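Local atomic coordinates of probable secreted solute-binding lipoprotein (Streptomyces coelicolor, PDB entry 3I3V), a protein that probably binds a solute outside the cell as the lipoprotein component of a membrane transport system, in the manner of bacterial extracellular solute-binding proteins. Residues I209-F212 with A213-D217. Residues are numbered along the deposited sequence; the frame is centred on the assembly and turned at random.
Sequences IEYF and AHLRD
Five successive i to i+4 hydrogen bonds, from Ala213 N to Ile209 O through Asp217 N to Ala213 O, define 209-217 as the C-terminal part of alpha-helix 203-217 in a periplasmic-binding-protein fold. The bond from Leu215 N to Tyr211 O is nearly straight, with an N-H...O angle of 174° and a length of 3.0 Å. One turn apart, the same two residues also meet through their side chains. Tyr211 has CG anti to its own N (chi1 -179°), which swings the ring along the helix toward Leu215. There CD1 of Leu215 lies over one ring face, 3.7 Å from the Tyr211 centroid and 23° off the normal, a CH-pi contact offset toward the ring rim, with Leu215 CD1 3.4 Å from Tyr211 CZ. Replacing Tyr211 with alanine would probably leave Leu215 CD1 without its aromatic face and open a gap toward Ile181 of helix 172-182. The next pair touches more loosely, Phe212 CE2 to Arg216 CD at 4.1 Å. Phe212 packs edge-to-face with Phe377, while Arg216 NH1 and NH2 bind the carbonyls of Ser376 and Thr381, tying the helix end to the C-terminal end of helix 363-377 and the following loop. Arg216 also forms a salt bridge with its neighbour, NE lying 2.9 Å from Asp217 OD2.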
# COMPACT_ATOMS: atom_id res chain seq x y z
N ILE C 209 -21.05 -69.10 -3.18
CA ILE C 209 -20.75 -70.42 -3.72
C ILE C 209 -22.00 -70.98 -4.39
O ILE C 209 -21.89 -71.74 -5.35
CB ILE C 209 -20.26 -71.39 -2.62
CG1 ILE C 209 -18.89 -70.94 -2.10
CG2 ILE C 209 -20.18 -72.79 -3.17
CD1 ILE C 209 -18.25 -71.88 -1.09
N GLU C 210 -23.17 -70.61 -3.89
CA GLU C 210 -24.43 -71.07 -4.48
C GLU C 210 -24.55 -70.37 -5.82
O GLU C 210 -24.75 -71.00 -6.86
CB GLU C 210 -25.65 -70.67 -3.64
CG GLU C 210 -25.80 -71.35 -2.28
CD GLU C 210 -27.08 -70.91 -1.56
OE1 GLU C 210 -27.26 -71.28 -0.38
OE2 GLU C 210 -27.91 -70.18 -2.18
N TYR C 211 -24.41 -69.05 -5.78
CA TYR C 211 -24.51 -68.25 -6.99
C TYR C 211 -23.58 -68.84 -8.04
O TYR C 211 -23.99 -69.12 -9.16
CB TYR C 211 -24.16 -66.79 -6.68
CG TYR C 211 -24.24 -65.88 -7.89
CD1 TYR C 211 -25.27 -66.04 -8.83
CD2 TYR C 211 -23.31 -64.85 -8.08
CE1 TYR C 211 -25.36 -65.20 -9.94
CE2 TYR C 211 -23.40 -64.01 -9.19
CZ TYR C 211 -24.42 -64.19 -10.11
OH TYR C 211 -24.50 -63.37 -11.21
N PHE C 212 -22.32 -69.03 -7.67
CA PHE C 212 -21.35 -69.59 -8.60
C PHE C 212 -21.81 -70.92 -9.18
O PHE C 212 -21.75 -71.13 -10.39
CB PHE C 212 -20.00 -69.82 -7.91
CG PHE C 212 -19.00 -70.53 -8.78
CD1 PHE C 212 -18.27 -69.83 -9.72
CD2 PHE C 212 -18.83 -71.90 -8.67
CE1 PHE C 212 -17.37 -70.48 -10.56
CE2 PHE C 212 -17.93 -72.57 -9.50
CZ PHE C 212 -17.20 -71.86 -10.44
N ALA C 213 -22.25 -71.82 -8.31
CA ALA C 213 -22.72 -73.15 -8.72
C ALA C 213 -23.90 -73.07 -9.66
O ALA C 213 -24.04 -73.89 -10.57
CB ALA C 213 -23.07 -73.98 -7.49
N HIS C 214 -24.77 -72.08 -9.43
CA HIS C 214 -25.94 -71.89 -10.27
C HIS C 214 -25.45 -71.50 -11.68
O HIS C 214 -25.76 -72.17 -12.66
CB HIS C 214 -26.83 -70.80 -9.66
CG HIS C 214 -28.15 -70.62 -10.35
ND1 HIS C 214 -28.94 -71.68 -10.74
CD2 HIS C 214 -28.84 -69.50 -10.68
CE1 HIS C 214 -30.06 -71.22 -11.28
NE2 HIS C 214 -30.02 -69.90 -11.25
N LEU C 215 -24.65 -70.43 -11.76
CA LEU C 215 -24.12 -69.97 -13.04
C LEU C 215 -23.41 -71.07 -13.81
O LEU C 215 -23.69 -71.30 -14.98
CB LEU C 215 -23.16 -68.80 -12.82
CG LEU C 215 -23.79 -67.49 -12.31
CD1 LEU C 215 -22.70 -66.46 -12.01
CD2 LEU C 215 -24.76 -66.96 -13.35
N ARG C 216 -22.48 -71.75 -13.15
CA ARG C 216 -21.72 -72.85 -13.76
C ARG C 216 -22.60 -74.00 -14.28
O ARG C 216 -22.40 -74.49 -15.40
CB ARG C 216 -20.74 -73.40 -12.72
CG ARG C 216 -20.02 -74.67 -13.12
CD ARG C 216 -19.58 -75.44 -11.88
NE ARG C 216 -20.76 -75.85 -11.11
CZ ARG C 216 -20.73 -76.43 -9.92
NH1 ARG C 216 -19.58 -76.67 -9.33
NH2 ARG C 216 -21.86 -76.76 -9.32
N ASP C 217 -23.55 -74.44 -13.47
CA ASP C 217 -24.43 -75.53 -13.87
C ASP C 217 -25.31 -75.09 -15.03
O ASP C 217 -25.68 -75.90 -15.87
CB ASP C 217 -25.28 -76.00 -12.68
CG ASP C 217 -24.47 -76.79 -11.66
OD1 ASP C 217 -25.03 -77.18 -10.61
OD2 ASP C 217 -23.28 -77.05 -11.91